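Local coordinates for Dps family protein (Staphylococcus aureus subsp. aureus, PDB 2D5K) that probably oxidises and stores iron and takes part in nucleoid compaction, as a hollow shell of twelve ferritin-like four-helix-bundle subunits, at residues Q14-W19 with Q54-L59; Y23-N28 with S81-A86; E98-F103 with M142-L147. All blocks are in the same frame, centred on the assembly; numbering follows the deposited sequence.

Overall arrangement
Two of the contacts lie inside a four-helix bundle; the other, interaction 2, joins a connecting loop to it. Interactions 1 and 2 both use helix 5-32, and their centres are about 13 Å apart. Interaction 1 is deep core: helix 5-32 meets helix 38-65 through valines, a leucine and an aromatic pair. Interaction 2 is only partly buried. There the loop after helix 74-80 lies on helix 5-32, held by a lysine amino group and a methyl contact. Interaction 3 joins the other two long helices, 92-120 and 123-147, again by aromatic packing. Lys-25 ties interaction 2 to interaction 3 by salt bridges to Glu-98 and Asp-102. Trp-19 of interaction 1 touches Phe-103 of interaction 3.

Interaction 1: Q14-W19 with Q54-L59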
loop_
_atom_site.group_PDB
_atom_site.type_symbol
_atom_site.label_atom_id
_atom_site.label_comp_id
_atom_site.label_asym_id
_atom_site.label_seq_id
_atom_site.Cartn_x
_atom_site.Cartn_y
_atom_site.Cartn_z
ATOM N N GLN B 14 -24.634 -9.292 27.843
ATOM C CA GLN B 14 -23.785 -10.110 28.700
ATOM C C GLN B 14 -22.381 -10.134 28.103
ATOM O O GLN B 14 -21.392 -10.042 28.827
ATOM C CB GLN B 14 -24.334 -11.533 28.804
ATOM C CG GLN B 14 -23.411 -12.519 29.521
ATOM C CD GLN B 14 -23.242 -12.212 31.003
ATOM O OE1 GLN B 14 -24.208 -12.236 31.768
ATOM N NE2 GLN B 14 -22.011 -11.925 31.411
ATOM N N GLN B 15 -22.296 -10.248 26.777
ATOM C CA GLN B 15 -20.997 -10.268 26.115
ATOM C C GLN B 15 -20.375 -8.873 26.049
ATOM O O GLN B 15 -19.159 -8.736 26.147
ATOM C CB GLN B 15 -21.108 -10.858 24.706
ATOM C CG GLN B 15 -21.522 -12.329 24.676
ATOM C CD GLN B 15 -20.710 -13.183 25.634
ATOM O OE1 GLN B 15 -19.486 -13.064 25.706
ATOM N NE2 GLN B 15 -21.388 -14.055 26.371
ATOM N N VAL B 16 -21.193 -7.837 25.879
ATOM C CA VAL B 16 -20.639 -6.484 25.840
ATOM C C VAL B 16 -19.950 -6.252 27.182
ATOM O O VAL B 16 -18.850 -5.695 27.245
ATOM C CB VAL B 16 -21.733 -5.405 25.640
ATOM C CG1 VAL B 16 -21.112 -4.011 25.735
ATOM C CG2 VAL B 16 -22.393 -5.576 24.282
ATOM N N ALA B 17 -20.602 -6.706 28.250
ATOM C CA ALA B 17 -20.068 -6.576 29.602
ATOM C C ALA B 17 -18.788 -7.395 29.764
ATOM O O ALA B 17 -17.772 -6.875 30.225
ATOM C CB ALA B 17 -21.108 -7.024 30.619
ATOM N N ASN B 18 -18.840 -8.673 29.387
ATOM C CA ASN B 18 -17.671 -9.551 29.487
ATOM C C ASN B 18 -16.444 -8.974 28.795
ATOM O O ASN B 18 -15.359 -8.925 29.368
ATOM C CB ASN B 18 -17.928 -10.915 28.834
ATOM C CG ASN B 18 -18.929 -11.762 29.586
ATOM O OD1 ASN B 18 -19.153 -11.582 30.783
ATOM N ND2 ASN B 18 -19.523 -12.724 28.881
ATOM N N TRP B 19 -16.620 -8.549 27.550
ATOM C CA TRP B 19 -15.500 -8.044 26.783
ATOM C C TRP B 19 -15.031 -6.648 27.152
ATOM O O TRP B 19 -13.886 -6.287 26.884
ATOM C CB TRP B 19 -15.808 -8.176 25.291
ATOM C CG TRP B 19 -15.885 -9.634 24.909
ATOM C CD1 TRP B 19 -17.008 -10.414 24.843
ATOM C CD2 TRP B 19 -14.777 -10.508 24.660
ATOM N NE1 TRP B 19 -16.665 -11.722 24.574
ATOM C CE2 TRP B 19 -15.302 -11.805 24.457
ATOM C CE3 TRP B 19 -13.390 -10.321 24.594
ATOM C CZ2 TRP B 19 -14.487 -12.911 24.191
ATOM C CZ3 TRP B 19 -12.578 -11.423 24.328
ATOM C CH2 TRP B 19 -13.134 -12.701 24.131
ATOM N N GLN B 54 -13.381 -4.780 19.148
ATOM C CA GLN B 54 -14.183 -5.003 17.949
ATOM C C GLN B 54 -15.494 -5.701 18.312
ATOM O O GLN B 54 -16.552 -5.366 17.768
ATOM C CB GLN B 54 -13.417 -5.850 16.931
ATOM C CG GLN B 54 -12.133 -5.214 16.428
ATOM C CD GLN B 54 -11.472 -6.031 15.336
ATOM O OE1 GLN B 54 -11.121 -7.197 15.538
ATOM N NE2 GLN B 54 -11.302 -5.422 14.165
ATOM N N TYR B 55 -15.427 -6.668 19.230
ATOM C CA TYR B 55 -16.623 -7.393 19.660
ATOM C C TYR B 55 -17.593 -6.471 20.369
ATOM O O TYR B 55 -18.795 -6.496 20.110
ATOM C CB TYR B 55 -16.276 -8.531 20.627
ATOM C CG TYR B 55 -15.570 -9.705 20.007
ATOM C CD1 TYR B 55 -15.931 -10.173 18.745
ATOM C CD2 TYR B 55 -14.560 -10.373 20.700
ATOM C CE1 TYR B 55 -15.301 -11.278 18.184
ATOM C CE2 TYR B 55 -13.926 -11.480 20.148
ATOM C CZ TYR B 55 -14.302 -11.924 18.892
ATOM O OH TYR B 55 -13.677 -13.013 18.341
ATOM N N VAL B 56 -17.062 -5.672 21.289
ATOM C CA VAL B 56 -17.881 -4.746 22.049
ATOM C C VAL B 56 -18.692 -3.837 21.131
ATOM O O VAL B 56 -19.888 -3.635 21.346
ATOM C CB VAL B 56 -17.008 -3.886 22.995
ATOM C CG1 VAL B 56 -17.835 -2.765 23.605
ATOM C CG2 VAL B 56 -16.442 -4.764 24.103
ATOM N N ASP B 57 -18.043 -3.300 20.106
ATOM C CA ASP B 57 -18.723 -2.405 19.180
ATOM C C ASP B 57 -19.724 -3.152 18.301
ATOM O O ASP B 57 -20.847 -2.684 18.095
ATOM C CB ASP B 57 -17.701 -1.679 18.306
ATOM C CG ASP B 57 -18.301 -0.495 17.572
ATOM O OD1 ASP B 57 -18.903 0.374 18.237
ATOM O OD2 ASP B 57 -18.163 -0.429 16.335
ATOM N N GLU B 58 -19.320 -4.311 17.786
ATOM C CA GLU B 58 -20.197 -5.101 16.928
ATOM C C GLU B 58 -21.484 -5.497 17.639
ATOM O O GLU B 58 -22.581 -5.275 17.128
ATOM C CB GLU B 58 -19.492 -6.374 16.446
ATOM C CG GLU B 58 -20.414 -7.294 15.635
ATOM C CD GLU B 58 -19.818 -8.665 15.373
ATOM O OE1 GLU B 58 -19.319 -9.288 16.334
ATOM O OE2 GLU B 58 -19.864 -9.124 14.211
ATOM N N LEU B 59 -21.350 -6.091 18.820
ATOM C CA LEU B 59 -22.520 -6.526 19.565
ATOM C C LEU B 59 -23.359 -5.355 20.063
ATOM O O LEU B 59 -24.588 -5.427 20.079
ATOM C CB LEU B 59 -22.103 -7.429 20.734
ATOM C CG LEU B 59 -21.318 -8.691 20.349
ATOM C CD1 LEU B 59 -21.334 -9.666 21.511
ATOM C CD2 LEU B 59 -21.934 -9.355 19.123
#
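Trp-19 and Tyr-55 meet as an edge-to-face aromatic pair. Starting from the backbone, Trp-19 CB rests on Val-56 CG2 at 3.7 Å. Trp-19 CG stands opposite the carbonyl carbon (chi1 -66°), which lays the indole beside Tyr-55. Its CD2, CE2 and CE3 atoms all lie near Tyr-55 CD2. That tyrosine atom sits over the middle of one indole face. The centroids of the tyrosine ring and the six-membered indole ring are 5.1 Å apart, with their planes at 62°. At the nitrogen side, Trp-19 NE1 gives a weak hydrogen bond to Gln-15 OE1 of its own helix. Gln-15 OE1 also accepts a bond of 3.2 Å from Asn-18 ND2, with the donor above the carbonyl plane. Helices 5-32 and 38-65 run roughly antiparallel, as the first two long helices of a ferritin-like four-helix bundle. Their short segments make an angle of 157°, with axes 8.8 Å apart. Val-16 and Val-56 touch through their CG1 atoms, 4.1 Å apart, with the side chains crossing at about a right angle. Val-16 CG2 packs on Leu-59 CB at 4.0 Å. Further along, Leu-59 CD1 presses against Gln-15 CB at 3.4 Å. Met-132 of helix 123-147 touches Trp-19, Tyr-55 and Leu-59.

Interaction 2: Y23-N28 with S81-A86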
loop_
_atom_site.group_PDB
_atom_site.type_symbol
_atom_site.label_atom_id
_atom_site.label_comp_id
_atom_site.label_asym_id
_atom_site.label_seq_id
_atom_site.Cartn_x
_atom_site.Cartn_y
_atom_site.Cartn_z
ATOM N N TYR B 23 -11.353 -6.282 28.154
ATOM C CA TYR B 23 -10.553 -5.272 27.464
ATOM C C TYR B 23 -9.514 -4.677 28.412
ATOM O O TYR B 23 -8.334 -4.557 28.070
ATOM C CB TYR B 23 -11.468 -4.162 26.938
ATOM C CG TYR B 23 -10.740 -3.051 26.220
ATOM C CD1 TYR B 23 -10.255 -3.227 24.922
ATOM C CD2 TYR B 23 -10.529 -1.824 26.842
ATOM C CE1 TYR B 23 -9.577 -2.200 24.262
ATOM C CE2 TYR B 23 -9.853 -0.795 26.195
ATOM C CZ TYR B 23 -9.381 -0.987 24.909
ATOM O OH TYR B 23 -8.718 0.038 24.275
ATOM N N THR B 24 -9.954 -4.305 29.605
ATOM C CA THR B 24 -9.050 -3.723 30.591
ATOM C C THR B 24 -8.173 -4.785 31.255
ATOM O O THR B 24 -7.002 -4.531 31.544
ATOM C CB THR B 24 -9.842 -2.919 31.647
ATOM O OG1 THR B 24 -10.335 -1.716 31.038
ATOM C CG2 THR B 24 -8.958 -2.544 32.835
ATOM N N LYS B 25 -8.714 -5.978 31.485
ATOM C CA LYS B 25 -7.895 -7.018 32.096
ATOM C C LYS B 25 -6.751 -7.373 31.155
ATOM O O LYS B 25 -5.640 -7.667 31.601
ATOM C CB LYS B 25 -8.716 -8.276 32.415
ATOM C CG LYS B 25 -7.851 -9.376 33.020
ATOM C CD LYS B 25 -8.608 -10.301 33.966
ATOM C CE LYS B 25 -9.524 -11.251 33.238
ATOM N NZ LYS B 25 -10.089 -12.263 34.191
ATOM N N LEU B 26 -7.017 -7.335 29.851
ATOM C CA LEU B 26 -5.985 -7.646 28.870
ATOM C C LEU B 26 -4.925 -6.548 28.833
ATOM O O LEU B 26 -3.775 -6.816 28.515
ATOM C CB LEU B 26 -6.603 -7.855 27.484
ATOM C CG LEU B 26 -7.321 -9.198 27.316
ATOM C CD1 LEU B 26 -8.236 -9.157 26.099
ATOM C CD2 LEU B 26 -6.291 -10.311 27.178
ATOM N N HIS B 27 -5.309 -5.311 29.149
ATOM C CA HIS B 27 -4.334 -4.227 29.193
ATOM C C HIS B 27 -3.443 -4.482 30.401
ATOM O O HIS B 27 -2.226 -4.322 30.338
ATOM C CB HIS B 27 -5.015 -2.864 29.352
ATOM C CG HIS B 27 -5.362 -2.210 28.053
ATOM N ND1 HIS B 27 -6.418 -2.621 27.269
ATOM C CD2 HIS B 27 -4.774 -1.187 27.387
ATOM C CE1 HIS B 27 -6.467 -1.878 26.176
ATOM N NE2 HIS B 27 -5.480 -1.001 26.224
ATOM N N ASN B 28 -4.069 -4.885 31.502
ATOM C CA ASN B 28 -3.347 -5.183 32.733
ATOM C C ASN B 28 -2.293 -6.256 32.463
ATOM O O ASN B 28 -1.123 -6.094 32.815
ATOM C CB ASN B 28 -4.337 -5.657 33.804
ATOM C CG ASN B 28 -3.665 -6.001 35.121
ATOM O OD1 ASN B 28 -2.819 -6.892 35.185
ATOM N ND2 ASN B 28 -4.044 -5.293 36.186
ATOM N N SER B 81 -20.726 -8.809 33.860
ATOM C CA SER B 81 -19.599 -9.633 33.425
ATOM C C SER B 81 -19.253 -10.875 34.248
ATOM O O SER B 81 -19.211 -10.827 35.478
ATOM C CB SER B 81 -18.344 -8.762 33.323
ATOM O OG SER B 81 -17.220 -9.539 32.943
ATOM N N ILE B 82 -18.994 -11.988 33.560
ATOM C CA ILE B 82 -18.583 -13.213 34.239
ATOM C C ILE B 82 -17.056 -13.192 34.267
ATOM O O ILE B 82 -16.409 -14.026 34.908
ATOM C CB ILE B 82 -19.066 -14.496 33.515
ATOM C CG1 ILE B 82 -18.476 -14.570 32.106
ATOM C CG2 ILE B 82 -20.587 -14.530 33.494
ATOM C CD1 ILE B 82 -18.687 -15.913 31.429
ATOM N N VAL B 83 -16.483 -12.232 33.547
ATOM C CA VAL B 83 -15.037 -12.058 33.517
ATOM C C VAL B 83 -14.728 -11.111 34.668
ATOM O O VAL B 83 -15.265 -10.003 34.729
ATOM C CB VAL B 83 -14.561 -11.414 32.197
ATOM C CG1 VAL B 83 -13.072 -11.089 32.283
ATOM C CG2 VAL B 83 -14.831 -12.355 31.032
ATOM N N LYS B 84 -13.880 -11.549 35.589
ATOM C CA LYS B 84 -13.532 -10.723 36.731
ATOM C C LYS B 84 -12.265 -9.932 36.457
ATOM O O LYS B 84 -11.461 -10.307 35.606
ATOM C CB LYS B 84 -13.371 -11.601 37.977
ATOM C CG LYS B 84 -14.623 -12.429 38.271
ATOM C CD LYS B 84 -15.861 -11.534 38.349
ATOM C CE LYS B 84 -17.163 -12.328 38.247
ATOM N NZ LYS B 84 -17.304 -13.335 39.333
ATOM N N GLU B 85 -12.097 -8.825 37.170
ATOM C CA GLU B 85 -10.920 -7.990 36.979
ATOM C C GLU B 85 -9.657 -8.689 37.457
ATOM O O GLU B 85 -9.710 -9.604 38.283
ATOM C CB GLU B 85 -11.099 -6.656 37.706
ATOM C CG GLU B 85 -12.338 -5.903 37.252
ATOM C CD GLU B 85 -12.103 -4.414 37.144
ATOM O OE1 GLU B 85 -12.264 -3.701 38.159
ATOM O OE2 GLU B 85 -11.743 -3.962 36.036
ATOM N N ALA B 86 -8.522 -8.254 36.928
ATOM C CA ALA B 86 -7.241 -8.838 37.288
ATOM C C ALA B 86 -6.895 -8.605 38.753
ATOM O O ALA B 86 -7.219 -7.562 39.323
ATOM C CB ALA B 86 -6.143 -8.259 36.404
#
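This is a helix-to-loop contact, centred on Lys-25 of helix 5-32 and the irregular segment 81-86 that leads from helix 74-80 to helix 92-120. The lysine extends with CG anti to the backbone N (chi1 178°) and a bend at chi3. Its aliphatic part reaches across to the loop backbone. Lys-25 CG lies 4.0 Å from Ala-86 CB, and Lys-25 CD lies 3.6 Å from Ala-86 N. Farther out, Lys-25 CE packs on Val-83 CG1 at 3.7 Å. At the end, Lys-25 NZ gives a 2.8 Å hydrogen bond to Lys-84 O, only 15° from the carbonyl plane. The same NZ makes salt bridges to Glu-98 and Asp-102 of helix 92-120. In this ferritin-like bundle, the loop therefore shares one buried amino group with two of the long helices. One turn along from Lys-25, the amide of Asn-28 meets the methyl of Ala-86, with Asn-28 CG 3.6 Å from Ala-86 CB. Asn-28 ND2 also bonds Gly-72 O of a second subunit. Ser-81 OG donates to Val-83 O at 2.7 Å, in the carbonyl plane and on a lone pair. Glu-85 turns to that second subunit, where its carboxylate accepts from Leu-74 N and Thr-75 N.

Interaction 3: E98-F103 with M142-L147; sequences ELSQDF and MFKSYL
Phe-103 and Phe-143 have similar first torsions. Each ring carbon CG is anti to its own carbonyl carbon, with chi1 of -80° in Phe-103 and -62° in Phe-143. With these torsions the rings meet between helices 92-120 and 123-147 as an edge-to-face pair. The edge of Phe-143 points at the face of Phe-103. Phe-143 CE2 stands over the centre of that face, and all six ring carbons of Phe-103 lie within 4.2 Å of it. The nearest is Phe-103 CD2, at 3.7 Å from Phe-143 CE2. The ring centroids are 5.1 Å apart and the planes are turned by 75°. Phe-143 has a second neighbour on helix 92-120: Leu-99 CB lies over one of its faces, 4.1 Å from CE2. The backbones come nearest at Ser-100 and Phe-143, whose CA atoms are 6.0 Å apart. The small serine is consistent with this close approach, and its CB lies 4.0 Å from Phe-143 CB. Ser-100 OG, placed opposite the backbone N, makes a hydrogen bond to Asn-140 OD1 of helix 123-147. The same oxygen lies 3.8 Å from Lys-144 CG, where the extended lysine chain passes along the more open side of the contact. Leu-147 CD1 makes a looser approach to Ser-100 CB. Leu-48 of helix 38-65 also packs on Phe-143, while Leu-26 and Phe-29 of helix 5-32 pack on Leu-99, so all four long helices take part. The two short segments run roughly antiparallel. This is the packing of the third and fourth long helices in the ferritin-like four-helix bundle, the subunit fold of the Dps family.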
loop_
_atom_site.group_PDB
_atom_site.type_symbol
_atom_site.label_atom_id
_atom_site.label_comp_id
_atom_site.label_asym_id
_atom_site.label_seq_id
_atom_site.Cartn_x
_atom_site.Cartn_y
_atom_site.Cartn_z
ATOM N N GLU B 98 -5.704 -17.948 33.525
ATOM C CA GLU B 98 -6.960 -17.263 33.793
ATOM C C GLU B 98 -7.699 -16.902 32.513
ATOM O O GLU B 98 -8.919 -17.030 32.443
ATOM C CB GLU B 98 -6.749 -15.998 34.628
ATOM C CG GLU B 98 -8.077 -15.340 34.999
ATOM C CD GLU B 98 -7.977 -14.413 36.187
ATOM O OE1 GLU B 98 -7.516 -14.864 37.256
ATOM O OE2 GLU B 98 -8.369 -13.237 36.056
ATOM N N LEU B 99 -6.971 -16.444 31.500
ATOM C CA LEU B 99 -7.627 -16.106 30.242
ATOM C C LEU B 99 -8.248 -17.370 29.659
ATOM O O LEU B 99 -9.347 -17.335 29.104
ATOM C CB LEU B 99 -6.626 -15.509 29.250
ATOM C CG LEU B 99 -6.138 -14.095 29.571
ATOM C CD1 LEU B 99 -5.126 -13.664 28.520
ATOM C CD2 LEU B 99 -7.324 -13.132 29.599
ATOM N N SER B 100 -7.553 -18.496 29.790
ATOM C CA SER B 100 -8.092 -19.741 29.265
ATOM C C SER B 100 -9.399 -20.075 29.973
ATOM O O SER B 100 -10.379 -20.456 29.330
ATOM C CB SER B 100 -7.101 -20.893 29.442
ATOM O OG SER B 100 -7.662 -22.098 28.944
ATOM N N GLN B 101 -9.421 -19.931 31.296
ATOM C CA GLN B 101 -10.641 -20.212 32.040
ATOM C C GLN B 101 -11.739 -19.237 31.615
ATOM O O GLN B 101 -12.897 -19.626 31.488
ATOM C CB GLN B 101 -10.410 -20.107 33.548
ATOM C CG GLN B 101 -11.621 -20.551 34.371
ATOM C CD GLN B 101 -11.993 -22.006 34.132
ATOM O OE1 GLN B 101 -11.187 -22.909 34.364
ATOM N NE2 GLN B 101 -13.217 -22.242 33.665
ATOM N N ASP B 102 -11.382 -17.973 31.398
ATOM C CA ASP B 102 -12.374 -16.991 30.963
ATOM C C ASP B 102 -12.943 -17.398 29.607
ATOM O O ASP B 102 -14.156 -17.366 29.395
ATOM C CB ASP B 102 -11.764 -15.590 30.831
ATOM C CG ASP B 102 -11.557 -14.907 32.172
ATOM O OD1 ASP B 102 -12.308 -15.214 33.122
ATOM O OD2 ASP B 102 -10.655 -14.048 32.269
ATOM N N PHE B 103 -12.061 -17.773 28.686
ATOM C CA PHE B 103 -12.506 -18.164 27.355
ATOM C C PHE B 103 -13.355 -19.426 27.382
ATOM O O PHE B 103 -14.290 -19.566 26.593
ATOM C CB PHE B 103 -11.302 -18.307 26.426
ATOM C CG PHE B 103 -10.797 -16.985 25.896
ATOM C CD1 PHE B 103 -10.633 -15.895 26.746
ATOM C CD2 PHE B 103 -10.503 -16.826 24.546
ATOM C CE1 PHE B 103 -10.184 -14.666 26.262
ATOM C CE2 PHE B 103 -10.052 -15.602 24.051
ATOM C CZ PHE B 103 -9.895 -14.520 24.911
ATOM N N MET B 142 -4.897 -22.240 21.621
ATOM C CA MET B 142 -3.541 -21.702 21.690
ATOM C C MET B 142 -3.093 -21.520 23.145
ATOM O O MET B 142 -1.960 -21.863 23.488
ATOM C CB MET B 142 -3.454 -20.370 20.936
ATOM C CG MET B 142 -3.792 -20.493 19.458
ATOM S SD MET B 142 -3.567 -18.942 18.571
ATOM C CE MET B 142 -3.882 -19.480 16.885
ATOM N N PHE B 143 -3.968 -20.991 24.000
ATOM C CA PHE B 143 -3.617 -20.801 25.409
ATOM C C PHE B 143 -3.273 -22.145 26.043
ATOM O O PHE B 143 -2.254 -22.278 26.726
ATOM C CB PHE B 143 -4.772 -20.185 26.213
ATOM C CG PHE B 143 -5.195 -18.819 25.746
ATOM C CD1 PHE B 143 -4.276 -17.935 25.189
ATOM C CD2 PHE B 143 -6.518 -18.406 25.895
ATOM C CE1 PHE B 143 -4.668 -16.657 24.782
ATOM C CE2 PHE B 143 -6.921 -17.127 25.492
ATOM C CZ PHE B 143 -5.991 -16.254 24.934
ATOM N N LYS B 144 -4.133 -23.134 25.825
ATOM C CA LYS B 144 -3.913 -24.464 26.389
ATOM C C LYS B 144 -2.635 -25.108 25.872
ATOM O O LYS B 144 -1.974 -25.850 26.598
ATOM C CB LYS B 144 -5.106 -25.370 26.092
ATOM C CG LYS B 144 -6.392 -24.931 26.778
ATOM C CD LYS B 144 -7.550 -25.835 26.384
ATOM C CE LYS B 144 -8.843 -25.413 27.056
ATOM N NZ LYS B 144 -9.961 -26.331 26.679
ATOM N N SER B 145 -2.284 -24.827 24.621
ATOM C CA SER B 145 -1.064 -25.383 24.048
ATOM C C SER B 145 0.137 -24.718 24.713
ATOM O O SER B 145 1.115 -25.383 25.060
ATOM C CB SER B 145 -1.031 -25.155 22.531
ATOM O OG SER B 145 -2.045 -25.913 21.892
ATOM N N TYR B 146 0.056 -23.405 24.898
ATOM C CA TYR B 146 1.131 -22.657 25.543
ATOM C C TYR B 146 1.346 -23.194 26.961
ATOM O O TYR B 146 2.479 -23.310 27.431
ATOM C CB TYR B 146 0.765 -21.170 25.614
ATOM C CG TYR B 146 1.718 -20.331 26.439
ATOM C CD1 TYR B 146 2.847 -19.753 25.865
ATOM C CD2 TYR B 146 1.498 -20.135 27.805
ATOM C CE1 TYR B 146 3.738 -18.996 26.631
ATOM C CE2 TYR B 146 2.383 -19.382 28.578
ATOM C CZ TYR B 146 3.500 -18.817 27.983
ATOM O OH TYR B 146 4.378 -18.081 28.744
ATOM N N LEU B 147 0.244 -23.524 27.629
ATOM C CA LEU B 147 0.275 -24.021 29.005
ATOM C C LEU B 147 0.661 -25.487 29.178
ATOM O O LEU B 147 0.971 -25.921 30.289
ATOM C CB LEU B 147 -1.086 -23.788 29.661
ATOM C CG LEU B 147 -1.499 -22.328 29.854
ATOM C CD1 LEU B 147 -2.964 -22.254 30.261
ATOM C CD2 LEU B 147 -0.602 -21.686 30.907
#